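Local coordinates for protein LbaCas13a H328A (C2c2) (Lachnospiraceae bacterium NK4A179, PDB 5WLH) that probably uses a crRNA guide to recognise and cleave target RNA, as in the CRISPR-Cas13a nucleases, and is seen here bound to a pre-crRNA, at residues 640-645 with 873-879; 646-652 with 715-720; 652-657 with 863-867. All blocks are in the same frame, centred on the assembly; numbering follows the deposited sequence.

Overall arrangement
The first segments of the three contacts follow one another without a break from residue 640 to 657: the end of helix 635-645, a linker, and the start of helix 654-665. Their partners come later, in the order 715-720, 863-867 and 873-879. Interaction 2 packs the linker on helix 709-732, whereas interactions 1 and 3 meet the loop between helices 843-861 and 891-898. The centres of interactions 1 and 2 lie about 11 Å apart, those of 2 and 3 about 10 Å, and those of 1 and 3 about 14 Å; interactions 2 and 3 share Tyr652. In this compact cluster interactions 1 and 2 reach the RNA, and interaction 3 stays about 13 Å from it (nearest atoms).

Interaction 1. Residues 640-645 with 873-879; sequences KDKFYS and LCDKADF. With nucleotides of chain B.
One face of the Tyr644 ring is covered by Lys876, whose CA sits 3.8 Å from the ring centroid in a CH-pi contact displaced toward the rim. The same lysine continues along the ring, bringing CD to 3.5 Å from Tyr644 CD2, while Cys874 O lies in plane at the ring edge. The Phe879 ring turns an edge toward the helix: its CE2 is 3.3 Å from Lys640 O, with Phe643 CB and Tyr644 CB packed obliquely beside it.

Two hydrogen bonds tie the helix to the loop. With CG anti to the backbone N (chi1 -179°), the Tyr644 side chain extends toward 873-879, and its OH donates to Cys874 O over 2.7 Å, close to the carbonyl axis (162°). Lys640 NZ donates to Phe879 O at 3.0 Å, in the carbonyl plane. That ammonium also forms a salt bridge, Lys640 NZ to Asp641 OD1 at 3.0 Å, so two oxygens from different segments fix its position. The charge of Lys876 lies near Asp641 as well, beyond salt-bridge range, and would probably add a weak attraction.

Away from the loop, the helix meets the RNA. Lys642 NZ donates to OP1 of A36 of chain B at 2.6 Å, and N3 of U37 of chain B donates to Ser645 O at 2.6 Å. A lysine on phosphate and a base edge read by the carbonyl of a helix's last residue are features of an RNA-binding surface, here the C-terminal turn of helix 635-645 in the crRNA-binding site of Cas13a.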
loop_
_atom_site.group_PDB
_atom_site.type_symbol
_atom_site.label_atom_id
_atom_site.label_comp_id
_atom_site.label_asym_id
_atom_site.label_seq_id
_atom_site.Cartn_x
_atom_site.Cartn_y
_atom_site.Cartn_z
ATOM N N LYS A 640 -6.124 -26.008 -23.799
ATOM C CA LYS A 640 -7.067 -27.102 -24.041
ATOM C C LYS A 640 -6.912 -28.191 -22.982
ATOM O O LYS A 640 -7.901 -28.784 -22.543
ATOM C CB LYS A 640 -6.881 -27.670 -25.454
ATOM C CG LYS A 640 -6.240 -29.060 -25.499
ATOM C CD LYS A 640 -6.062 -29.594 -26.909
ATOM C CE LYS A 640 -5.082 -30.760 -26.911
ATOM N NZ LYS A 640 -5.361 -31.721 -25.803
ATOM N N ASP A 641 -5.679 -28.443 -22.537
ATOM C CA ASP A 641 -5.461 -29.425 -21.482
ATOM C C ASP A 641 -6.121 -29.007 -20.175
ATOM O O ASP A 641 -6.555 -29.868 -19.406
ATOM C CB ASP A 641 -3.965 -29.651 -21.266
ATOM C CG ASP A 641 -3.356 -30.548 -22.322
ATOM O OD1 ASP A 641 -4.117 -31.044 -23.192
ATOM O OD2 ASP A 641 -2.120 -30.739 -22.287
ATOM N N LYS A 642 -6.228 -27.701 -19.907
ATOM C CA LYS A 642 -6.939 -27.278 -18.696
ATOM C C LYS A 642 -8.428 -27.580 -18.780
ATOM O O LYS A 642 -9.060 -27.860 -17.753
ATOM C CB LYS A 642 -6.728 -25.786 -18.438
ATOM C CG LYS A 642 -5.276 -25.419 -18.239
ATOM C CD LYS A 642 -5.121 -23.954 -17.876
ATOM C CE LYS A 642 -5.444 -23.753 -16.407
ATOM N NZ LYS A 642 -5.087 -22.366 -15.962
ATOM N N PHE A 643 -9.016 -27.502 -19.978
ATOM C CA PHE A 643 -10.378 -28.004 -20.151
ATOM C C PHE A 643 -10.444 -29.482 -19.778
ATOM O O PHE A 643 -11.308 -29.911 -19.003
ATOM C CB PHE A 643 -10.845 -27.796 -21.593
ATOM C CG PHE A 643 -11.586 -26.504 -21.822
ATOM C CD1 PHE A 643 -11.210 -25.338 -21.168
ATOM C CD2 PHE A 643 -12.647 -26.450 -22.720
ATOM C CE1 PHE A 643 -11.881 -24.145 -21.392
ATOM C CE2 PHE A 643 -13.330 -25.264 -22.944
ATOM C CZ PHE A 643 -12.936 -24.099 -22.281
ATOM N N TYR A 644 -9.510 -30.270 -20.305
ATOM C CA TYR A 644 -9.498 -31.704 -20.042
ATOM C C TYR A 644 -9.274 -31.992 -18.564
ATOM O O TYR A 644 -10.022 -32.757 -17.945
ATOM C CB TYR A 644 -8.411 -32.374 -20.880
ATOM C CG TYR A 644 -8.347 -33.871 -20.684
ATOM C CD1 TYR A 644 -9.118 -34.727 -21.466
ATOM C CD2 TYR A 644 -7.522 -34.429 -19.718
ATOM C CE1 TYR A 644 -9.069 -36.095 -21.291
ATOM C CE2 TYR A 644 -7.468 -35.801 -19.530
ATOM C CZ TYR A 644 -8.247 -36.628 -20.325
ATOM O OH TYR A 644 -8.203 -37.992 -20.151
ATOM N N SER A 645 -8.239 -31.386 -17.981
ATOM C CA SER A 645 -7.911 -31.668 -16.590
ATOM C C SER A 645 -8.989 -31.180 -15.634
ATOM O O SER A 645 -9.077 -31.696 -14.514
ATOM C CB SER A 645 -6.567 -31.034 -16.226
ATOM O OG SER A 645 -5.500 -31.640 -16.942
ATOM N N LEU A 873 -14.218 -40.033 -19.952
ATOM C CA LEU A 873 -13.150 -39.183 -20.457
ATOM C C LEU A 873 -12.434 -39.876 -21.607
ATOM O O LEU A 873 -12.074 -41.054 -21.510
ATOM C CB LEU A 873 -12.156 -38.865 -19.344
ATOM C CG LEU A 873 -12.323 -37.548 -18.596
ATOM C CD1 LEU A 873 -11.161 -37.339 -17.639
ATOM C CD2 LEU A 873 -12.438 -36.396 -19.570
ATOM N N CYS A 874 -12.240 -39.146 -22.703
ATOM C CA CYS A 874 -11.350 -39.601 -23.757
ATOM C C CYS A 874 -9.912 -39.634 -23.238
ATOM O O CYS A 874 -9.606 -39.149 -22.147
ATOM C CB CYS A 874 -11.459 -38.685 -24.979
ATOM S SG CYS A 874 -11.606 -36.888 -24.616
ATOM N N ASP A 875 -9.017 -40.223 -24.026
ATOM C CA ASP A 875 -7.599 -40.059 -23.741
ATOM C C ASP A 875 -7.230 -38.590 -23.914
ATOM O O ASP A 875 -7.780 -37.901 -24.777
ATOM C CB ASP A 875 -6.754 -40.937 -24.667
ATOM C CG ASP A 875 -6.681 -42.381 -24.197
ATOM O OD1 ASP A 875 -6.422 -42.607 -22.996
ATOM O OD2 ASP A 875 -6.887 -43.288 -25.031
ATOM N N LYS A 876 -6.308 -38.105 -23.075
ATOM C CA LYS A 876 -5.972 -36.682 -23.100
ATOM C C LYS A 876 -5.484 -36.253 -24.477
ATOM O O LYS A 876 -5.847 -35.177 -24.966
ATOM C CB LYS A 876 -4.920 -36.366 -22.038
ATOM C CG LYS A 876 -4.501 -34.897 -22.001
ATOM C CD LYS A 876 -4.111 -34.464 -20.598
ATOM C CE LYS A 876 -2.693 -33.931 -20.556
ATOM N NZ LYS A 876 -2.281 -33.581 -19.171
ATOM N N ALA A 877 -4.672 -37.089 -25.127
ATOM C CA ALA A 877 -4.169 -36.744 -26.451
ATOM C C ALA A 877 -5.263 -36.774 -27.509
ATOM O O ALA A 877 -5.070 -36.212 -28.592
ATOM C CB ALA A 877 -3.032 -37.687 -26.847
ATOM N N ASP A 878 -6.400 -37.409 -27.225
ATOM C CA ASP A 878 -7.522 -37.463 -28.152
ATOM C C ASP A 878 -8.455 -36.265 -28.047
ATOM O O ASP A 878 -9.312 -36.089 -28.921
ATOM C CB ASP A 878 -8.339 -38.742 -27.925
ATOM C CG ASP A 878 -7.602 -39.993 -28.362
ATOM O OD1 ASP A 878 -6.545 -39.870 -29.019
ATOM O OD2 ASP A 878 -8.084 -41.100 -28.046
ATOM N N PHE A 879 -8.321 -35.440 -27.011
ATOM C CA PHE A 879 -9.239 -34.326 -26.804
ATOM C C PHE A 879 -8.801 -33.151 -27.668
ATOM O O PHE A 879 -7.737 -32.563 -27.436
ATOM C CB PHE A 879 -9.295 -33.936 -25.329
ATOM C CG PHE A 879 -10.086 -32.687 -25.069
ATOM C CD1 PHE A 879 -11.443 -32.638 -25.344
ATOM C CD2 PHE A 879 -9.467 -31.557 -24.560
ATOM C CE1 PHE A 879 -12.172 -31.490 -25.112
ATOM C CE2 PHE A 879 -10.186 -30.405 -24.333
ATOM C CZ PHE A 879 -11.543 -30.373 -24.599
ATOM P P U B 37 -8.111 -24.815 -7.068
ATOM O OP1 U B 37 -8.201 -23.437 -6.499
ATOM O OP2 U B 37 -7.872 -26.010 -6.207
ATOM O "O5'" U B 37 -9.494 -25.036 -7.825
ATOM C "C5'" U B 37 -9.675 -26.107 -8.725
ATOM C "C4'" U B 37 -10.675 -27.157 -8.282
ATOM O "O4'" U B 37 -10.825 -28.006 -9.437
ATOM C "C3'" U B 37 -10.182 -28.095 -7.188
ATOM O "O3'" U B 37 -11.284 -28.909 -6.735
ATOM C "C2'" U B 37 -9.223 -28.963 -7.985
ATOM O "O2'" U B 37 -8.851 -30.181 -7.375
ATOM C "C1'" U B 37 -10.019 -29.165 -9.284
ATOM N N1 U B 37 -9.168 -29.235 -10.477
ATOM C C2 U B 37 -9.317 -30.317 -11.318
ATOM O O2 U B 37 -10.124 -31.206 -11.098
ATOM N N3 U B 37 -8.490 -30.295 -12.416
ATOM C C4 U B 37 -7.554 -29.323 -12.730
ATOM O O4 U B 37 -6.871 -29.432 -13.745
ATOM C C5 U B 37 -7.472 -28.233 -11.814
ATOM C C6 U B 37 -8.264 -28.232 -10.747
ATOM P P A B 36 -6.501 -21.342 -12.782
ATOM O OP1 A B 36 -6.476 -22.439 -13.775
ATOM O OP2 A B 36 -7.496 -20.254 -12.883
ATOM O "O5'" A B 36 -6.640 -21.940 -11.325
ATOM C "C5'" A B 36 -7.810 -22.645 -10.949
ATOM C "C4'" A B 36 -7.458 -23.916 -10.225
ATOM O "O4'" A B 36 -6.687 -24.789 -11.094
ATOM C "C3'" A B 36 -6.620 -23.744 -8.976
ATOM O "O3'" A B 36 -6.924 -24.874 -8.159
ATOM C "C2'" A B 36 -5.199 -23.873 -9.529
ATOM O "O2'" A B 36 -4.211 -24.170 -8.570
ATOM C "C1'" A B 36 -5.396 -25.005 -10.533
ATOM N N9 A B 36 -4.473 -25.055 -11.661
ATOM C C8 A B 36 -3.963 -24.037 -12.430
ATOM N N7 A B 36 -3.224 -24.466 -13.427
ATOM C C5 A B 36 -3.283 -25.854 -13.323
ATOM C C6 A B 36 -2.717 -26.897 -14.083
ATOM N N6 A B 36 -1.937 -26.692 -15.151
ATOM N N1 A B 36 -2.978 -28.171 -13.702
ATOM C C2 A B 36 -3.758 -28.380 -12.637
ATOM N N3 A B 36 -4.348 -27.481 -11.852
ATOM C C4 A B 36 -4.063 -26.226 -12.253
#

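Interaction 2. Residues 646-652 with 715-720; sequences NNLPMFY and KFYNAL. With nucleotides of chain B.
The face of Phe651 receives the ring edge of Phe716 from helix 709-732, an edge-to-face pair with planes at 62°; Phe651 lies in the linker after the Schellman motif that ends helix 635-645 at Asn647 (phi 73°). Phe716 CB also lies over that face, 3.7 Å from the ring centroid, and Met650 CG covers the opposite one. An alanine in place of Phe651 would probably leave a gap between Met650 and Phe716 and the latter's ring edge without its aromatic partner.

Apolar packing flanks the pair: Leu648 CD2 approaches Ala719 CB at 3.8 Å and Met650 SD lies 3.6 Å from Lys715 CD. Tyr652 OH, hydrogen-bonded to Val865 O, lies in plane at the Phe716 ring edge, 3.4 Å from its CE1.

One water links the segments, accepting from Asn647 ND2 at 2.9 Å and lying 2.8 Å from Asn646 O and 2.9 Å from Lys715 O. From the helix, Asn718 ND2 donates to OP2 of A38 of chain B at 3.2 Å (N-H...O angle 137°).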
loop_
_atom_site.group_PDB
_atom_site.type_symbol
_atom_site.label_atom_id
_atom_site.label_comp_id
_atom_site.label_asym_id
_atom_site.label_seq_id
_atom_site.Cartn_x
_atom_site.Cartn_y
_atom_site.Cartn_z
ATOM N N ASN A 646 -9.786 -30.189 -16.033
ATOM C CA ASN A 646 -10.903 -29.730 -15.224
ATOM C C ASN A 646 -12.166 -30.548 -15.479
ATOM O O ASN A 646 -13.227 -30.203 -14.948
ATOM C CB ASN A 646 -11.183 -28.239 -15.474
ATOM C CG ASN A 646 -10.312 -27.327 -14.615
ATOM O OD1 ASN A 646 -10.588 -27.114 -13.432
ATOM N ND2 ASN A 646 -9.242 -26.814 -15.202
ATOM N N ASN A 647 -12.060 -31.606 -16.292
ATOM C CA ASN A 647 -13.105 -32.600 -16.531
ATOM C C ASN A 647 -14.246 -32.089 -17.394
ATOM O O ASN A 647 -15.339 -32.668 -17.377
ATOM C CB ASN A 647 -13.657 -33.150 -15.209
ATOM C CG ASN A 647 -12.600 -33.844 -14.403
ATOM O OD1 ASN A 647 -11.922 -34.734 -14.903
ATOM N ND2 ASN A 647 -12.421 -33.418 -13.156
ATOM N N LEU A 648 -14.030 -31.029 -18.168
ATOM C CA LEU A 648 -15.097 -30.551 -19.042
ATOM C C LEU A 648 -15.514 -31.589 -20.079
ATOM O O LEU A 648 -16.720 -31.680 -20.362
ATOM C CB LEU A 648 -14.680 -29.241 -19.724
ATOM C CG LEU A 648 -14.955 -27.943 -18.955
ATOM C CD1 LEU A 648 -16.417 -27.842 -18.546
ATOM C CD2 LEU A 648 -14.032 -27.797 -17.753
ATOM N N PRO A 649 -14.614 -32.373 -20.683
ATOM C CA PRO A 649 -15.078 -33.409 -21.619
ATOM C C PRO A 649 -15.742 -34.591 -20.940
ATOM O O PRO A 649 -16.171 -35.519 -21.638
ATOM C CB PRO A 649 -13.797 -33.835 -22.346
ATOM C CG PRO A 649 -12.688 -33.385 -21.502
ATOM C CD PRO A 649 -13.152 -32.195 -20.751
ATOM N N MET A 650 -15.831 -34.594 -19.611
ATOM C CA MET A 650 -16.644 -35.578 -18.912
ATOM C C MET A 650 -18.124 -35.234 -18.975
ATOM O O MET A 650 -18.967 -36.111 -18.740
ATOM C CB MET A 650 -16.192 -35.678 -17.454
ATOM C CG MET A 650 -16.887 -36.730 -16.611
ATOM S SD MET A 650 -16.104 -36.878 -14.990
ATOM C CE MET A 650 -14.420 -37.229 -15.484
ATOM N N PHE A 651 -18.460 -33.984 -19.300
ATOM C CA PHE A 651 -19.842 -33.528 -19.240
ATOM C C PHE A 651 -20.334 -32.855 -20.511
ATOM O O PHE A 651 -21.543 -32.636 -20.636
ATOM C CB PHE A 651 -20.030 -32.578 -18.046
ATOM C CG PHE A 651 -19.641 -33.202 -16.732
ATOM C CD1 PHE A 651 -20.534 -34.013 -16.051
ATOM C CD2 PHE A 651 -18.374 -33.021 -16.203
ATOM C CE1 PHE A 651 -20.180 -34.616 -14.849
ATOM C CE2 PHE A 651 -18.014 -33.616 -15.002
ATOM C CZ PHE A 651 -18.922 -34.416 -14.324
ATOM N N TYR A 652 -19.456 -32.550 -21.466
ATOM C CA TYR A 652 -19.870 -31.892 -22.692
ATOM C C TYR A 652 -19.154 -32.529 -23.875
ATOM O O TYR A 652 -18.120 -33.186 -23.726
ATOM C CB TYR A 652 -19.604 -30.377 -22.625
ATOM C CG TYR A 652 -20.370 -29.701 -21.511
ATOM C CD1 TYR A 652 -21.717 -29.386 -21.658
ATOM C CD2 TYR A 652 -19.756 -29.398 -20.299
ATOM C CE1 TYR A 652 -22.425 -28.777 -20.633
ATOM C CE2 TYR A 652 -20.454 -28.793 -19.273
ATOM C CZ TYR A 652 -21.788 -28.481 -19.445
ATOM O OH TYR A 652 -22.480 -27.877 -18.422
ATOM N N LYS A 715 -17.135 -33.104 -9.473
ATOM C CA LYS A 715 -16.399 -32.868 -10.713
ATOM C C LYS A 715 -17.161 -31.926 -11.638
ATOM O O LYS A 715 -16.566 -31.029 -12.242
ATOM C CB LYS A 715 -16.111 -34.188 -11.430
ATOM C CG LYS A 715 -14.928 -34.974 -10.881
ATOM C CD LYS A 715 -14.446 -35.998 -11.902
ATOM C CE LYS A 715 -13.929 -37.261 -11.234
ATOM N NZ LYS A 715 -13.099 -36.965 -10.035
ATOM N N PHE A 716 -18.480 -32.109 -11.764
ATOM C CA PHE A 716 -19.247 -31.264 -12.675
ATOM C C PHE A 716 -19.243 -29.808 -12.232
ATOM O O PHE A 716 -18.995 -28.905 -13.041
ATOM C CB PHE A 716 -20.692 -31.747 -12.808
ATOM C CG PHE A 716 -21.563 -30.764 -13.531
ATOM C CD1 PHE A 716 -21.348 -30.504 -14.878
ATOM C CD2 PHE A 716 -22.545 -30.056 -12.859
ATOM C CE1 PHE A 716 -22.125 -29.576 -15.552
ATOM C CE2 PHE A 716 -23.326 -29.120 -13.519
ATOM C CZ PHE A 716 -23.122 -28.884 -14.870
ATOM N N TYR A 717 -19.556 -29.549 -10.961
ATOM C CA TYR A 717 -19.620 -28.159 -10.516
ATOM C C TYR A 717 -18.246 -27.495 -10.570
ATOM O O TYR A 717 -18.146 -26.303 -10.881
ATOM C CB TYR A 717 -20.213 -28.075 -9.115
ATOM C CG TYR A 717 -21.693 -28.361 -9.133
ATOM C CD1 TYR A 717 -22.552 -27.596 -9.906
ATOM C CD2 TYR A 717 -22.224 -29.416 -8.413
ATOM C CE1 TYR A 717 -23.907 -27.859 -9.943
ATOM C CE2 TYR A 717 -23.583 -29.681 -8.440
ATOM C CZ TYR A 717 -24.414 -28.905 -9.208
ATOM O OH TYR A 717 -25.767 -29.172 -9.239
ATOM N N ASN A 718 -17.188 -28.255 -10.287
ATOM C CA ASN A 718 -15.831 -27.743 -10.433
ATOM C C ASN A 718 -15.510 -27.460 -11.895
ATOM O O ASN A 718 -14.869 -26.455 -12.214
ATOM C CB ASN A 718 -14.836 -28.745 -9.860
ATOM C CG ASN A 718 -14.798 -28.725 -8.339
ATOM O OD1 ASN A 718 -15.192 -27.743 -7.718
ATOM N ND2 ASN A 718 -14.325 -29.812 -7.740
ATOM N N ALA A 719 -15.954 -28.339 -12.795
ATOM C CA ALA A 719 -15.737 -28.119 -14.221
ATOM C C ALA A 719 -16.490 -26.890 -14.701
ATOM O O ALA A 719 -15.940 -26.048 -15.424
ATOM C CB ALA A 719 -16.168 -29.358 -15.012
ATOM N N LEU A 720 -17.759 -26.775 -14.318
ATOM C CA LEU A 720 -18.557 -25.629 -14.734
ATOM C C LEU A 720 -17.971 -24.335 -14.190
ATOM O O LEU A 720 -17.950 -23.311 -14.884
ATOM C CB LEU A 720 -19.995 -25.805 -14.256
ATOM C CG LEU A 720 -21.053 -24.929 -14.924
ATOM C CD1 LEU A 720 -21.216 -25.304 -16.382
ATOM C CD2 LEU A 720 -22.375 -25.045 -14.185
ATOM P P U B 37 -8.111 -24.815 -7.068
ATOM O OP1 U B 37 -8.201 -23.437 -6.499
ATOM O OP2 U B 37 -7.872 -26.010 -6.207
ATOM O "O5'" U B 37 -9.494 -25.036 -7.825
ATOM C "C5'" U B 37 -9.675 -26.107 -8.725
ATOM C "C4'" U B 37 -10.675 -27.157 -8.282
ATOM O "O4'" U B 37 -10.825 -28.006 -9.437
ATOM C "C3'" U B 37 -10.182 -28.095 -7.188
ATOM O "O3'" U B 37 -11.284 -28.909 -6.735
ATOM C "C2'" U B 37 -9.223 -28.963 -7.985
ATOM O "O2'" U B 37 -8.851 -30.181 -7.375
ATOM C "C1'" U B 37 -10.019 -29.165 -9.284
ATOM N N1 U B 37 -9.168 -29.235 -10.477
ATOM C C2 U B 37 -9.317 -30.317 -11.318
ATOM O O2 U B 37 -10.124 -31.206 -11.098
ATOM N N3 U B 37 -8.490 -30.295 -12.416
ATOM C C4 U B 37 -7.554 -29.323 -12.730
ATOM O O4 U B 37 -6.871 -29.432 -13.745
ATOM C C5 U B 37 -7.472 -28.233 -11.814
ATOM C C6 U B 37 -8.264 -28.232 -10.747
ATOM P P A B 38 -11.473 -29.347 -5.186
ATOM O OP1 A B 38 -10.176 -29.818 -4.630
ATOM O OP2 A B 38 -12.643 -30.272 -5.102
ATOM O "O5'" A B 38 -11.959 -28.013 -4.477
ATOM C "C5'" A B 38 -13.080 -27.294 -4.978
ATOM C "C4'" A B 38 -13.969 -26.802 -3.864
ATOM O "O4'" A B 38 -14.878 -27.861 -3.461
ATOM C "C3'" A B 38 -13.242 -26.362 -2.593
ATOM O "O3'" A B 38 -13.962 -25.295 -1.996
ATOM C "C2'" A B 38 -13.370 -27.579 -1.691
ATOM O "O2'" A B 38 -13.284 -27.285 -0.312
ATOM C "C1'" A B 38 -14.759 -28.077 -2.068
ATOM N N9 A B 38 -14.994 -29.492 -1.781
ATOM C C8 A B 38 -14.306 -30.591 -2.226
ATOM N N7 A B 38 -14.783 -31.723 -1.768
ATOM C C5 A B 38 -15.858 -31.337 -0.977
ATOM C C6 A B 38 -16.784 -32.065 -0.210
ATOM N N6 A B 38 -16.768 -33.393 -0.116
ATOM N N1 A B 38 -17.726 -31.375 0.467
ATOM C C2 A B 38 -17.738 -30.039 0.373
ATOM N N3 A B 38 -16.920 -29.245 -0.313
ATOM C C4 A B 38 -15.998 -29.966 -0.973
HETATM O O HOH W 1 -13.712 -30.991 -12.262
#

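Interaction 3. Residues 652-657 with 863-867; sequences YKNDDL and AFVLK
Across this contact the backbones stay well apart, with CA to CA distances of 7.5 Å for Tyr652 and Val865 and 7.1 Å for Asp656 and Phe864, so the contact is made by side chains, Tyr652 from the linker and Asp656 and Leu657 from the first turn of helix 654-665, reaching to 863-867. The central motif is an offset T-shaped pair: the edge of Phe864 is turned toward the face of Tyr652, the centroids are 5.7 Å apart and the planes meet at 77°.

Phe864 reaches this place with CG between its own backbone N and carbonyl carbon (chi1 75°). There its ring is sandwiched. Asp656 CB stands 3.5 Å from the ring centroid, almost on the normal, in a CH-pi contact, and Val865 CG2 covers the other face near the rim. Leu657 CD2 adds a looser apolar touch at Phe864 CE1.

The carboxylate of Asp656 leans back over the root of the phenyl group, OD2 coming to 3.2 Å from Phe864 CB. Because this acid lies in the first turn of its helix, the helix end would probably favour its negative charge. The contact joins the linker and helix to the loop after helix 843-861. The polar tether is the phenol: Tyr652 OH donates to Val865 O at 2.7 Å, in the carbonyl plane and on a lone pair, with a C=O...O angle of 131°.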
loop_
_atom_site.group_PDB
_atom_site.type_symbol
_atom_site.label_atom_id
_atom_site.label_comp_id
_atom_site.label_asym_id
_atom_site.label_seq_id
_atom_site.Cartn_x
_atom_site.Cartn_y
_atom_site.Cartn_z
ATOM N N TYR A 652 -19.456 -32.550 -21.466
ATOM C CA TYR A 652 -19.870 -31.892 -22.692
ATOM C C TYR A 652 -19.154 -32.529 -23.875
ATOM O O TYR A 652 -18.120 -33.186 -23.726
ATOM C CB TYR A 652 -19.604 -30.377 -22.625
ATOM C CG TYR A 652 -20.370 -29.701 -21.511
ATOM C CD1 TYR A 652 -21.717 -29.386 -21.658
ATOM C CD2 TYR A 652 -19.756 -29.398 -20.299
ATOM C CE1 TYR A 652 -22.425 -28.777 -20.633
ATOM C CE2 TYR A 652 -20.454 -28.793 -19.273
ATOM C CZ TYR A 652 -21.788 -28.481 -19.445
ATOM O OH TYR A 652 -22.480 -27.877 -18.422
ATOM N N LYS A 653 -19.736 -32.343 -25.054
ATOM C CA LYS A 653 -19.170 -32.904 -26.271
ATOM C C LYS A 653 -17.892 -32.169 -26.661
ATOM O O LYS A 653 -17.826 -30.937 -26.602
ATOM C CB LYS A 653 -20.191 -32.823 -27.405
ATOM C CG LYS A 653 -21.498 -33.544 -27.086
ATOM C CD LYS A 653 -22.341 -33.774 -28.338
ATOM C CE LYS A 653 -23.058 -32.500 -28.770
ATOM N NZ LYS A 653 -23.910 -32.723 -29.978
ATOM N N ASN A 654 -16.883 -32.939 -27.087
ATOM C CA ASN A 654 -15.616 -32.348 -27.511
ATOM C C ASN A 654 -15.834 -31.234 -28.533
ATOM O O ASN A 654 -15.198 -30.179 -28.456
ATOM C CB ASN A 654 -14.694 -33.430 -28.082
ATOM C CG ASN A 654 -14.128 -34.360 -27.009
ATOM O OD1 ASN A 654 -14.530 -34.310 -25.848
ATOM N ND2 ASN A 654 -13.187 -35.210 -27.401
ATOM N N ASP A 655 -16.762 -31.436 -29.475
ATOM C CA ASP A 655 -16.979 -30.455 -30.539
ATOM C C ASP A 655 -17.523 -29.140 -29.991
ATOM O O ASP A 655 -17.121 -28.059 -30.447
ATOM C CB ASP A 655 -17.934 -31.026 -31.586
ATOM C CG ASP A 655 -17.233 -31.914 -32.585
ATOM O OD1 ASP A 655 -15.981 -31.864 -32.661
ATOM O OD2 ASP A 655 -17.938 -32.666 -33.292
ATOM N N ASP A 656 -18.462 -29.214 -29.043
ATOM C CA ASP A 656 -18.950 -28.013 -28.372
ATOM C C ASP A 656 -17.832 -27.326 -27.600
ATOM O O ASP A 656 -17.727 -26.093 -27.615
ATOM C CB ASP A 656 -20.092 -28.355 -27.420
ATOM C CG ASP A 656 -21.342 -28.843 -28.145
ATOM O OD1 ASP A 656 -21.316 -28.951 -29.390
ATOM O OD2 ASP A 656 -22.354 -29.106 -27.454
ATOM N N LEU A 657 -16.992 -28.112 -26.914
ATOM C CA LEU A 657 -15.849 -27.539 -26.205
ATOM C C LEU A 657 -14.828 -26.959 -27.169
ATOM O O LEU A 657 -14.180 -25.951 -26.862
ATOM C CB LEU A 657 -15.202 -28.588 -25.305
ATOM C CG LEU A 657 -16.118 -29.071 -24.177
ATOM C CD1 LEU A 657 -15.492 -30.235 -23.393
ATOM C CD2 LEU A 657 -16.485 -27.914 -23.255
ATOM N N ALA A 863 -25.434 -22.222 -25.154
ATOM C CA ALA A 863 -26.600 -22.962 -24.681
ATOM C C ALA A 863 -26.270 -24.421 -24.404
ATOM O O ALA A 863 -26.926 -25.049 -23.564
ATOM C CB ALA A 863 -27.735 -22.854 -25.706
ATOM N N PHE A 864 -25.260 -24.978 -25.084
ATOM C CA PHE A 864 -24.915 -26.370 -24.825
ATOM C C PHE A 864 -24.530 -26.588 -23.372
ATOM O O PHE A 864 -24.659 -27.710 -22.866
ATOM C CB PHE A 864 -23.802 -26.847 -25.765
ATOM C CG PHE A 864 -22.423 -26.323 -25.435
ATOM C CD1 PHE A 864 -21.640 -26.934 -24.459
ATOM C CD2 PHE A 864 -21.889 -25.259 -26.146
ATOM C CE1 PHE A 864 -20.361 -26.460 -24.169
ATOM C CE2 PHE A 864 -20.614 -24.788 -25.864
ATOM C CZ PHE A 864 -19.855 -25.392 -24.874
ATOM N N VAL A 865 -24.097 -25.526 -22.686
ATOM C CA VAL A 865 -23.757 -25.611 -21.272
ATOM C C VAL A 865 -24.948 -26.087 -20.449
ATOM O O VAL A 865 -24.775 -26.813 -19.466
ATOM C CB VAL A 865 -23.234 -24.239 -20.786
ATOM C CG1 VAL A 865 -23.194 -24.170 -19.277
ATOM C CG2 VAL A 865 -21.871 -23.946 -21.398
ATOM N N LEU A 866 -26.171 -25.713 -20.841
ATOM C CA LEU A 866 -27.346 -26.085 -20.060
ATOM C C LEU A 866 -27.658 -27.573 -20.112
ATOM O O LEU A 866 -28.475 -28.035 -19.311
ATOM C CB LEU A 866 -28.575 -25.306 -20.529
ATOM C CG LEU A 866 -28.431 -23.788 -20.683
ATOM C CD1 LEU A 866 -29.711 -23.191 -21.238
ATOM C CD2 LEU A 866 -28.069 -23.135 -19.365
ATOM N N LYS A 867 -27.034 -28.341 -21.004
ATOM C CA LYS A 867 -27.361 -29.756 -21.183
ATOM C C LYS A 867 -26.139 -30.648 -20.984
ATOM O O LYS A 867 -25.678 -31.313 -21.923
ATOM C CB LYS A 867 -27.977 -29.978 -22.561
ATOM C CG LYS A 867 -29.306 -29.258 -22.739
ATOM C CD LYS A 867 -30.409 -29.952 -21.957
ATOM C CE LYS A 867 -31.498 -28.977 -21.530
ATOM N NZ LYS A 867 -31.221 -28.386 -20.187
#